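Myo-inositol phosphohydrolase (Mitsuokella multacida, PDB 4WU3) probably removes phosphate groups from inositol hexakisphosphate as a PTP-like phytase, and is captured here with inositol-(1,3,4,5)-tetrakisphosphate bound. Local coordinates at residues A[51-56]-A[131-136]; A[167-172]-A[187-192]; A[505-510]-A[520-525]; A[515-520]-A[621-626]. The protein carries 2 engineered substitutions. All blocks are in the same frame, centred on the assembly; numbering follows the deposited sequence.

Interaction 1 (A[51-56]-A[131-136]); sequences KIDRAD and GTAVSW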
# COMPACT_ATOMS: atom_id res chain seq x y z
N LYS A 51 -16.51 17.02 -12.90
CA LYS A 51 -15.55 17.86 -13.59
C LYS A 51 -15.27 17.38 -15.00
O LYS A 51 -15.63 16.26 -15.39
CB LYS A 51 -14.25 17.97 -12.80
CG LYS A 51 -13.56 16.64 -12.53
CD LYS A 51 -12.66 16.21 -13.67
CE LYS A 51 -11.60 15.25 -13.13
NZ LYS A 51 -10.74 14.69 -14.20
N ILE A 52 -14.62 18.25 -15.76
CA ILE A 52 -14.29 18.00 -17.15
C ILE A 52 -13.01 17.16 -17.25
O ILE A 52 -11.98 17.52 -16.69
CB ILE A 52 -14.13 19.34 -17.90
CG1 ILE A 52 -15.49 20.07 -17.96
CG2 ILE A 52 -13.58 19.14 -19.30
CD1 ILE A 52 -15.41 21.50 -18.45
N ASP A 53 -13.09 16.04 -17.96
CA ASP A 53 -11.94 15.19 -18.20
C ASP A 53 -11.23 15.64 -19.48
O ASP A 53 -10.02 15.89 -19.48
CB ASP A 53 -12.37 13.72 -18.38
CG ASP A 53 -12.90 13.08 -17.11
OD1 ASP A 53 -12.54 13.51 -16.00
OD2 ASP A 53 -13.67 12.10 -17.23
N ARG A 54 -12.01 15.72 -20.56
CA ARG A 54 -11.50 16.13 -21.87
C ARG A 54 -12.47 17.07 -22.58
O ARG A 54 -13.61 16.70 -22.87
CB ARG A 54 -11.28 14.91 -22.78
CG ARG A 54 -10.39 13.81 -22.20
CD ARG A 54 -8.98 14.31 -21.94
NE ARG A 54 -8.30 14.58 -23.19
CZ ARG A 54 -7.08 15.08 -23.29
NH1 ARG A 54 -6.38 15.36 -22.20
NH2 ARG A 54 -6.54 15.28 -24.48
N ALA A 55 -12.01 18.28 -22.85
CA ALA A 55 -12.73 19.21 -23.69
C ALA A 55 -12.78 18.60 -25.07
O ALA A 55 -11.87 17.88 -25.46
CB ALA A 55 -12.02 20.57 -23.73
N ASP A 56 -13.84 18.87 -25.82
CA ASP A 56 -14.04 18.23 -27.11
C ASP A 56 -13.26 18.92 -28.22
O ASP A 56 -13.65 19.97 -28.72
CB ASP A 56 -15.52 18.20 -27.48
CG ASP A 56 -15.84 17.09 -28.44
OD1 ASP A 56 -14.95 16.24 -28.69
OD2 ASP A 56 -16.98 17.04 -28.94
N GLY A 131 -19.99 15.80 -26.71
CA GLY A 131 -18.69 15.16 -26.91
C GLY A 131 -17.69 15.35 -25.77
O GLY A 131 -16.61 14.77 -25.79
N THR A 132 -18.04 16.17 -24.78
CA THR A 132 -17.14 16.47 -23.68
C THR A 132 -17.13 15.34 -22.65
O THR A 132 -18.19 14.86 -22.22
CB THR A 132 -17.56 17.76 -22.94
OG1 THR A 132 -17.68 18.85 -23.87
CG2 THR A 132 -16.52 18.10 -21.87
N ALA A 133 -15.94 14.91 -22.25
CA ALA A 133 -15.82 13.85 -21.26
C ALA A 133 -15.80 14.45 -19.88
O ALA A 133 -15.03 15.37 -19.59
CB ALA A 133 -14.58 13.01 -21.49
N VAL A 134 -16.64 13.90 -19.02
CA VAL A 134 -16.73 14.34 -17.63
C VAL A 134 -16.66 13.15 -16.69
O VAL A 134 -16.92 12.01 -17.09
CB VAL A 134 -18.05 15.08 -17.37
CG1 VAL A 134 -18.18 16.25 -18.34
CG2 VAL A 134 -19.22 14.12 -17.52
N SER A 135 -16.31 13.41 -15.44
CA SER A 135 -16.25 12.33 -14.45
C SER A 135 -16.49 12.89 -13.07
O SER A 135 -16.38 14.08 -12.85
CB SER A 135 -14.89 11.62 -14.49
OG SER A 135 -13.86 12.46 -14.00
N TRP A 136 -16.83 12.00 -12.14
CA TRP A 136 -17.03 12.38 -10.76
C TRP A 136 -15.74 12.15 -9.98
O TRP A 136 -15.29 11.01 -9.79
CB TRP A 136 -18.22 11.61 -10.16
CG TRP A 136 -19.51 12.19 -10.59
CD1 TRP A 136 -20.27 13.10 -9.91
CD2 TRP A 136 -20.18 11.95 -11.83
NE1 TRP A 136 -21.38 13.42 -10.65
CE2 TRP A 136 -21.35 12.73 -11.83
CE3 TRP A 136 -19.91 11.14 -12.93
CZ2 TRP A 136 -22.24 12.72 -12.88
CZ3 TRP A 136 -20.80 11.13 -13.98
CH2 TRP A 136 -21.96 11.92 -13.95
O HOH W 1 -16.04 20.83 -24.51
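Two consecutive residues, Asp53 and Arg54, sit opposite the single residue Ala133, a classic beta bulge in the antiparallel pairing of strands 49-54 and 132-137 within a four-stranded sheet. Their consecutive amides reach Ala133 O from the same face of its carbonyl plane, Asp53 N at 2.6 Å and Arg54 N at 3.2 Å, and Ala133 N returns a bond to Arg54 O. One step earlier, Lys51 and Ser135 make a regular hydrogen-bonded pair. The bulge sends the Asp53 side chain toward the partner strand. Its CB lies 3.4 Å from Ala133 O, and a chi1 of -69° places CG opposite its own carbonyl carbon, 3.6 Å from Ser135 CB. At the tip, OD1 accepts the Ser135 OG hydroxyl through its syn lone pair at 2.6 Å and also takes Lys51 NZ, nearly end-on, in a 2.8 Å salt bridge. OD2 lies against Ser135 CB and has its own salt-bridge partner, Arg122. Replacing Asp53 with an alanine would probably leave Lys51 and Arg122 without the carboxylate they share and set the Ser135 hydroxyl free to turn. Beyond the bulge a water links the two segments, 2.6 Å from Thr132 OG1 and accepting from Asp56 N at 3.2 Å.

Interaction 2 (A[167-172]-A[187-192]); sequences TVKSIY and VNYNKV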
# COMPACT_ATOMS: atom_id res chain seq x y z
N THR A 167 -29.96 21.17 -19.82
CA THR A 167 -29.20 21.33 -21.05
C THR A 167 -27.97 22.21 -20.85
O THR A 167 -27.24 22.50 -21.79
CB THR A 167 -30.05 21.96 -22.16
OG1 THR A 167 -30.53 23.24 -21.73
CG2 THR A 167 -31.22 21.05 -22.50
N VAL A 168 -27.77 22.64 -19.62
CA VAL A 168 -26.62 23.45 -19.27
C VAL A 168 -26.29 23.22 -17.79
O VAL A 168 -27.19 23.03 -16.97
CB VAL A 168 -26.89 24.93 -19.55
CG1 VAL A 168 -28.15 25.38 -18.84
CG2 VAL A 168 -25.69 25.78 -19.15
N LYS A 169 -25.01 23.19 -17.47
CA LYS A 169 -24.55 22.89 -16.12
C LYS A 169 -23.18 23.48 -15.88
O LYS A 169 -22.30 23.42 -16.74
CB LYS A 169 -24.50 21.37 -15.91
CG LYS A 169 -24.68 20.93 -14.47
CD LYS A 169 -25.70 19.84 -14.36
CE LYS A 169 -25.90 19.34 -12.94
NZ LYS A 169 -27.10 19.95 -12.30
N SER A 170 -23.00 24.03 -14.69
CA SER A 170 -21.71 24.51 -14.24
C SER A 170 -20.86 23.28 -13.91
O SER A 170 -21.24 22.50 -13.04
CB SER A 170 -21.86 25.42 -13.02
OG SER A 170 -20.63 26.02 -12.67
N ILE A 171 -19.75 23.10 -14.61
CA ILE A 171 -18.90 21.91 -14.40
C ILE A 171 -17.47 22.33 -14.09
O ILE A 171 -16.89 23.15 -14.81
CB ILE A 171 -18.83 21.02 -15.64
CG1 ILE A 171 -20.23 20.69 -16.16
CG2 ILE A 171 -18.07 19.74 -15.32
CD1 ILE A 171 -20.91 19.55 -15.45
N TYR A 172 -16.91 21.76 -13.04
CA TYR A 172 -15.57 22.14 -12.61
C TYR A 172 -14.56 21.80 -13.71
O TYR A 172 -14.73 20.84 -14.47
CB TYR A 172 -15.17 21.45 -11.29
CG TYR A 172 -15.90 21.95 -10.06
CD1 TYR A 172 -15.55 23.15 -9.46
CD2 TYR A 172 -16.92 21.21 -9.48
CE1 TYR A 172 -16.21 23.61 -8.32
CE2 TYR A 172 -17.59 21.65 -8.35
CZ TYR A 172 -17.23 22.85 -7.78
OH TYR A 172 -17.89 23.28 -6.65
N VAL A 187 -21.26 24.20 -19.32
CA VAL A 187 -21.23 23.27 -20.44
C VAL A 187 -22.64 23.10 -20.98
O VAL A 187 -23.57 22.81 -20.21
CB VAL A 187 -20.70 21.91 -19.98
CG1 VAL A 187 -20.71 20.92 -21.12
CG2 VAL A 187 -19.30 22.07 -19.42
N ASN A 188 -22.81 23.31 -22.28
CA ASN A 188 -24.11 23.15 -22.91
C ASN A 188 -24.16 21.80 -23.57
O ASN A 188 -23.18 21.36 -24.16
CB ASN A 188 -24.36 24.23 -23.96
CG ASN A 188 -24.38 25.62 -23.37
OD1 ASN A 188 -23.38 26.31 -23.35
ND2 ASN A 188 -25.52 26.02 -22.88
N TYR A 189 -25.30 21.13 -23.48
CA TYR A 189 -25.43 19.79 -24.00
C TYR A 189 -26.90 19.45 -24.21
O TYR A 189 -27.77 20.01 -23.55
CB TYR A 189 -24.79 18.78 -23.03
CG TYR A 189 -25.43 18.72 -21.66
CD1 TYR A 189 -25.06 19.61 -20.65
CD2 TYR A 189 -26.40 17.76 -21.36
CE1 TYR A 189 -25.64 19.55 -19.38
CE2 TYR A 189 -26.99 17.70 -20.11
CZ TYR A 189 -26.61 18.59 -19.12
OH TYR A 189 -27.19 18.52 -17.87
N ASN A 190 -27.16 18.52 -25.10
CA ASN A 190 -28.49 17.96 -25.23
C ASN A 190 -28.42 16.44 -25.31
O ASN A 190 -29.37 15.79 -25.73
CB ASN A 190 -29.21 18.54 -26.44
CG ASN A 190 -28.45 18.29 -27.72
OD1 ASN A 190 -27.72 17.30 -27.84
ND2 ASN A 190 -28.63 19.18 -28.69
N LYS A 191 -27.28 15.90 -24.90
CA LYS A 191 -27.03 14.47 -24.86
C LYS A 191 -26.22 14.08 -23.64
O LYS A 191 -25.22 14.70 -23.34
CB LYS A 191 -26.21 14.06 -26.07
CG LYS A 191 -27.01 13.46 -27.18
CD LYS A 191 -26.08 12.93 -28.26
CE LYS A 191 -25.85 13.94 -29.36
NZ LYS A 191 -24.95 13.36 -30.39
N VAL A 192 -26.63 13.01 -22.97
CA VAL A 192 -25.86 12.45 -21.87
C VAL A 192 -25.67 10.95 -22.15
O VAL A 192 -26.63 10.24 -22.40
CB VAL A 192 -26.58 12.64 -20.52
CG1 VAL A 192 -25.69 12.22 -19.37
CG2 VAL A 192 -27.02 14.10 -20.35
O HOH W 2 -27.80 24.15 -23.90
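Thr167 and Tyr189 meet where the two legs of a beta hairpin, strands 168-175 and 180-188, come to their open end, so the contact is a short antiparallel ladder finished by an aromatic ring lying against backbone. Lys169 and Val187 form the hydrogen-bonded pair, with Val187 N giving a 2.9 Å bond to Lys169 O and Lys169 N answering to Val187 O. Val168 and Asn188 follow as a non-hydrogen-bonded pair. The last rung is Tyr189 N to Thr167 O, also 2.9 Å, a straight bond at the hydrogen (164°) although the donor sits above the carbonyl plane.

The two faces of the ladder differ. On one, Val168 and Asn188 point the same way side by side, with Val168 CG2 3.7 Å from Asn188 ND2, at the protein surface. On the other, the Ile171 side chain crosses that of Val187, CG1 touching CG2 at 3.7 Å, and Ile52 of strand 49-54 packs against both residues. Tyr189 CG stands between its backbone N and carbonyl carbon (chi1 62°), which folds the ring back along the first strand. There Thr167 CA lies over the ring face as a CH-pi contact, 4.2 Å from the centroid and 8° off the normal, while Lys169 CB comes to the ring edge. The Tyr189 hydroxyl is hydrogen-bonded to Leu163 O, which fixes the far end of the ring. Thr167 O has a second donor: a water that gives it a 2.7 Å bond and accepts from Asn188 ND2.

Interaction 3 (A[505-510]-A[520-525]); sequences YRIAAT and IDEFIN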
# COMPACT_ATOMS: atom_id res chain seq x y z
N TYR A 505 -41.99 -22.86 -1.48
CA TYR A 505 -41.28 -22.36 -2.64
C TYR A 505 -40.04 -21.60 -2.18
O TYR A 505 -40.06 -20.87 -1.19
CB TYR A 505 -42.20 -21.48 -3.52
CG TYR A 505 -41.62 -21.26 -4.89
CD1 TYR A 505 -41.90 -22.13 -5.94
CD2 TYR A 505 -40.76 -20.20 -5.14
CE1 TYR A 505 -41.34 -21.94 -7.20
CE2 TYR A 505 -40.19 -20.00 -6.39
CZ TYR A 505 -40.48 -20.88 -7.41
OH TYR A 505 -39.90 -20.68 -8.65
N ARG A 506 -38.95 -21.78 -2.92
CA ARG A 506 -37.66 -21.23 -2.57
C ARG A 506 -37.16 -20.23 -3.60
O ARG A 506 -37.06 -20.56 -4.78
CB ARG A 506 -36.65 -22.38 -2.46
CG ARG A 506 -35.25 -21.94 -2.07
CD ARG A 506 -35.21 -21.51 -0.62
NE ARG A 506 -33.84 -21.34 -0.14
CZ ARG A 506 -33.10 -22.30 0.40
NH1 ARG A 506 -33.58 -23.53 0.53
NH2 ARG A 506 -31.87 -22.04 0.81
N ILE A 507 -36.84 -19.02 -3.17
CA ILE A 507 -36.08 -18.09 -4.00
C ILE A 507 -34.77 -17.79 -3.27
O ILE A 507 -34.77 -17.41 -2.09
CB ILE A 507 -36.87 -16.79 -4.29
CG1 ILE A 507 -38.16 -17.12 -5.04
CG2 ILE A 507 -36.03 -15.83 -5.13
CD1 ILE A 507 -39.12 -15.96 -5.17
N ALA A 508 -33.66 -18.00 -3.96
CA ALA A 508 -32.35 -17.87 -3.35
C ALA A 508 -31.84 -16.42 -3.39
O ALA A 508 -30.93 -16.09 -4.15
CB ALA A 508 -31.36 -18.81 -4.02
N ALA A 509 -32.43 -15.57 -2.55
CA ALA A 509 -32.11 -14.15 -2.56
C ALA A 509 -30.95 -13.87 -1.61
O ALA A 509 -30.95 -14.31 -0.46
CB ALA A 509 -33.33 -13.32 -2.18
N THR A 510 -29.94 -13.15 -2.10
CA THR A 510 -28.75 -12.87 -1.31
C THR A 510 -29.06 -11.87 -0.21
O THR A 510 -29.74 -10.89 -0.44
CB THR A 510 -27.61 -12.33 -2.18
OG1 THR A 510 -27.31 -13.28 -3.21
CG2 THR A 510 -26.36 -12.08 -1.33
N ILE A 520 -36.53 -11.66 -8.97
CA ILE A 520 -37.81 -10.96 -9.01
C ILE A 520 -38.69 -11.56 -10.11
O ILE A 520 -39.89 -11.72 -9.93
CB ILE A 520 -37.62 -9.44 -9.22
CG1 ILE A 520 -37.01 -8.82 -7.96
CG2 ILE A 520 -38.95 -8.77 -9.54
CD1 ILE A 520 -36.81 -7.32 -8.03
N ASP A 521 -38.08 -11.89 -11.25
CA ASP A 521 -38.79 -12.56 -12.33
C ASP A 521 -39.34 -13.90 -11.86
O ASP A 521 -40.47 -14.27 -12.21
CB ASP A 521 -37.83 -12.84 -13.50
CG ASP A 521 -37.74 -11.69 -14.47
OD1 ASP A 521 -38.53 -10.75 -14.35
OD2 ASP A 521 -36.87 -11.75 -15.36
N GLU A 522 -38.54 -14.64 -11.10
CA GLU A 522 -38.99 -15.91 -10.55
C GLU A 522 -40.24 -15.68 -9.73
O GLU A 522 -41.20 -16.42 -9.86
CB GLU A 522 -37.90 -16.60 -9.72
CG GLU A 522 -38.34 -17.92 -9.10
CD GLU A 522 -37.18 -18.84 -8.73
OE1 GLU A 522 -36.01 -18.42 -8.79
OE2 GLU A 522 -37.45 -20.01 -8.37
N PHE A 523 -40.25 -14.65 -8.90
CA PHE A 523 -41.45 -14.39 -8.11
C PHE A 523 -42.65 -14.00 -8.97
O PHE A 523 -43.77 -14.44 -8.71
CB PHE A 523 -41.21 -13.31 -7.07
CG PHE A 523 -42.44 -13.00 -6.25
CD1 PHE A 523 -42.98 -13.96 -5.40
CD2 PHE A 523 -43.06 -11.77 -6.33
CE1 PHE A 523 -44.12 -13.69 -4.65
CE2 PHE A 523 -44.20 -11.50 -5.59
CZ PHE A 523 -44.73 -12.46 -4.74
N ILE A 524 -42.45 -13.16 -9.98
CA ILE A 524 -43.56 -12.72 -10.80
C ILE A 524 -44.16 -13.92 -11.55
O ILE A 524 -45.38 -14.12 -11.58
CB ILE A 524 -43.13 -11.62 -11.77
CG1 ILE A 524 -42.76 -10.37 -10.96
CG2 ILE A 524 -44.21 -11.32 -12.80
CD1 ILE A 524 -42.05 -9.30 -11.75
N ASN A 525 -43.29 -14.73 -12.13
CA ASN A 525 -43.73 -15.95 -12.75
C ASN A 525 -44.52 -16.80 -11.76
O ASN A 525 -45.60 -17.29 -12.08
CB ASN A 525 -42.54 -16.71 -13.32
CG ASN A 525 -41.92 -16.00 -14.51
OD1 ASN A 525 -42.53 -15.10 -15.09
ND2 ASN A 525 -40.71 -16.40 -14.87
O HOH W 3 -41.13 -19.13 -10.57
O HOH W 4 -33.52 -18.00 -6.82
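Tyr505 OH donates a 2.6 Å hydrogen bond to Glu522 OE2, joining strand 503-509 to helix 517-529, which runs back almost antiparallel to it (161° between the short axes). The hydroxyl uses the anti lone pair of OE2, and the tyrosine ring stands nearly perpendicular to the carboxylate, 88° between planes. Glu522 arrives fully extended, CG opposite the backbone N (chi1 178°), so that its CG lies in the plane of the ring at the edge, 3.2 Å from Tyr505 OH. Two residues further along the strand, the Ile507 and Glu522 side chains run past one another in opposite senses, CG1 of the isoleucine 4.1 Å from Glu522 CG, and Ile507 CD1 touches Phe523 CB at 3.9 Å.

Two waters extend this shell. One donates to both Tyr505 OH and Glu522 O, tying the ring to the helix backbone; the other accepts from Ala508 N and donates to Glu522 OE1 at 3.2 Å. Lys449 forms a salt bridge with Glu522 OE2, is hydrogen-bonded to Arg506 O and makes a cation-pi contact with Tyr505, so it probably steadies the carboxylate's negative charge. A phenylalanine in place of Tyr505 would probably leave OE2 without its hydroxyl donor and the bridging water with no grip on the strand.

Strand 503-509 is the outermost strand of a mixed five-stranded sheet, beside strand 416-422. Helix 517-529 is the helix of the beta-alpha-beta crossover from strand 503-509 to the parallel strand 535-539, with helix 545-558 packing against Ile507, Ile520 and Ile524, and Trp622 of helix 622-626 touching Ile520 and Ile524.

Interaction 4 (A[515-520]-A[621-626]); sequences PSAANI and SWSQWL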
# COMPACT_ATOMS: atom_id res chain seq x y z
N PRO A 515 -33.05 -7.74 -4.23
CA PRO A 515 -33.22 -8.98 -4.98
C PRO A 515 -32.83 -8.82 -6.46
O PRO A 515 -33.16 -7.83 -7.08
CB PRO A 515 -34.71 -9.27 -4.83
CG PRO A 515 -35.08 -8.64 -3.54
CD PRO A 515 -34.24 -7.39 -3.45
N SER A 516 -32.12 -9.81 -7.00
CA SER A 516 -31.68 -9.73 -8.39
C SER A 516 -32.87 -9.76 -9.35
O SER A 516 -33.95 -10.23 -9.00
CB SER A 516 -30.72 -10.88 -8.71
OG SER A 516 -31.43 -12.09 -8.84
N ALA A 517 -32.65 -9.25 -10.55
CA ALA A 517 -33.65 -9.31 -11.61
C ALA A 517 -34.22 -10.71 -11.78
O ALA A 517 -35.43 -10.88 -11.84
CB ALA A 517 -33.04 -8.84 -12.92
N ALA A 518 -33.33 -11.70 -11.87
CA ALA A 518 -33.75 -13.09 -12.03
C ALA A 518 -34.65 -13.51 -10.88
O ALA A 518 -35.67 -14.18 -11.09
CB ALA A 518 -32.54 -14.02 -12.09
N ASN A 519 -34.27 -13.11 -9.67
CA ASN A 519 -35.02 -13.48 -8.48
C ASN A 519 -36.41 -12.86 -8.44
O ASN A 519 -37.36 -13.48 -7.96
CB ASN A 519 -34.23 -13.13 -7.22
CG ASN A 519 -33.12 -14.12 -6.95
OD1 ASN A 519 -33.06 -15.17 -7.59
ND2 ASN A 519 -32.25 -13.80 -6.01
N ILE A 520 -36.53 -11.66 -8.97
CA ILE A 520 -37.81 -10.96 -9.01
C ILE A 520 -38.69 -11.56 -10.11
O ILE A 520 -39.89 -11.72 -9.93
CB ILE A 520 -37.62 -9.44 -9.22
CG1 ILE A 520 -37.01 -8.82 -7.96
CG2 ILE A 520 -38.95 -8.77 -9.54
CD1 ILE A 520 -36.81 -7.32 -8.03
N SER A 621 -41.63 -9.01 -18.76
CA SER A 621 -40.94 -9.32 -17.52
C SER A 621 -40.16 -8.13 -16.99
O SER A 621 -39.88 -7.17 -17.72
CB SER A 621 -39.99 -10.50 -17.71
OG SER A 621 -38.87 -10.12 -18.49
N TRP A 622 -39.79 -8.21 -15.71
CA TRP A 622 -38.98 -7.19 -15.05
C TRP A 622 -37.61 -7.06 -15.70
O TRP A 622 -37.11 -5.96 -15.90
CB TRP A 622 -38.86 -7.54 -13.57
CG TRP A 622 -37.82 -6.80 -12.75
CD1 TRP A 622 -36.72 -7.34 -12.18
CD2 TRP A 622 -37.83 -5.42 -12.37
NE1 TRP A 622 -36.03 -6.39 -11.48
CE2 TRP A 622 -36.69 -5.20 -11.58
CE3 TRP A 622 -38.69 -4.35 -12.63
CZ2 TRP A 622 -36.37 -3.96 -11.05
CZ3 TRP A 622 -38.38 -3.11 -12.10
CH2 TRP A 622 -37.23 -2.93 -11.31
N SER A 623 -37.00 -8.20 -16.03
CA SER A 623 -35.69 -8.20 -16.68
C SER A 623 -35.74 -7.54 -18.05
O SER A 623 -34.89 -6.72 -18.38
CB SER A 623 -35.16 -9.63 -16.79
OG SER A 623 -34.74 -10.09 -15.52
N GLN A 624 -36.73 -7.91 -18.87
CA GLN A 624 -36.91 -7.31 -20.19
C GLN A 624 -37.17 -5.80 -20.07
O GLN A 624 -36.60 -5.00 -20.80
CB GLN A 624 -38.04 -8.01 -20.95
CG GLN A 624 -37.76 -9.46 -21.33
CD GLN A 624 -39.01 -10.21 -21.78
OE1 GLN A 624 -40.12 -9.69 -21.70
NE2 GLN A 624 -38.83 -11.45 -22.24
N TRP A 625 -38.03 -5.42 -19.13
CA TRP A 625 -38.34 -4.02 -18.89
C TRP A 625 -37.08 -3.23 -18.53
O TRP A 625 -36.82 -2.17 -19.09
CB TRP A 625 -39.38 -3.88 -17.78
CG TRP A 625 -39.89 -2.47 -17.58
CD1 TRP A 625 -40.85 -1.83 -18.31
CD2 TRP A 625 -39.48 -1.53 -16.57
NE1 TRP A 625 -41.06 -0.56 -17.82
CE2 TRP A 625 -40.23 -0.35 -16.75
CE3 TRP A 625 -38.54 -1.58 -15.53
CZ2 TRP A 625 -40.06 0.78 -15.95
CZ3 TRP A 625 -38.38 -0.46 -14.72
CH2 TRP A 625 -39.14 0.70 -14.93
N LEU A 626 -36.30 -3.75 -17.59
CA LEU A 626 -35.04 -3.12 -17.22
C LEU A 626 -34.17 -2.92 -18.45
O LEU A 626 -33.56 -1.87 -18.63
CB LEU A 626 -34.27 -3.98 -16.21
CG LEU A 626 -34.75 -3.96 -14.77
CD1 LEU A 626 -33.86 -4.85 -13.91
CD2 LEU A 626 -34.77 -2.54 -14.23
O HOH W 5 -33.62 -6.32 -9.62
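Trp622 swings its indole toward Ile520 because CG lies opposite the backbone N (chi1 167°), while at Ile520 a chi1 of -70° gives that same place to CG2 and carries CG1 to the other side. Both isoleucine branches therefore meet the indole: CG2 sits over the five-membered ring as a CH-pi contact, 4.1 Å from the centroid, and CD1 comes within 3.7 Å of Trp622 NE1. Leu626 CG covers the opposite face of the ring, one helical turn on, so the indole is held between two aliphatic groups. At its edge Ala517 CA approaches Trp622 CD1 to 3.7 Å. There too, Trp622 NE1 gives a 3.0 Å bond to a water that donates to Pro515 O. Ala517 CB rests 3.3 Å from Ser623 OG, whose polar partner is Asp521 OD2. Phe606 and Tyr609 of helix 593-613 meet Trp622 edge-to-face, enclosing it further.

Both helices are capped at their N-terminal ends: Ser516 OG accepts from Asn519 N, and Ser621 OG from Gln624 N at 3.1 Å. With the weak return bond from Ser621 N to Gln624 OE1, the latter pair completes a capping box, and the first turn of helix 517-529 and the short helix 622-626 meet around a tryptophan.

The four contacts fall into two touching pairs far apart in the chain, one in its first half and one in its second; a PTP-like phytase sequence occurs once in each half. Interactions 1 and 2 lie first along the chain, their centres about 10 Å apart; Ile52 N probably bonds to Tyr172 O, joining strand 49-54 to the hairpin 168-175/180-188. Interactions 3 and 4, also about 10 Å apart, share Ile520 and helix 517-529, and their segments alternate along the chain, so helix 622-626, late in the chain, returns to that helix. The centres of the two pairs are about 32 to 41 Å apart, with interactions 1 and 3 on opposite sides of the chain's centre, consistent with two phosphatase-like units in one polypeptide.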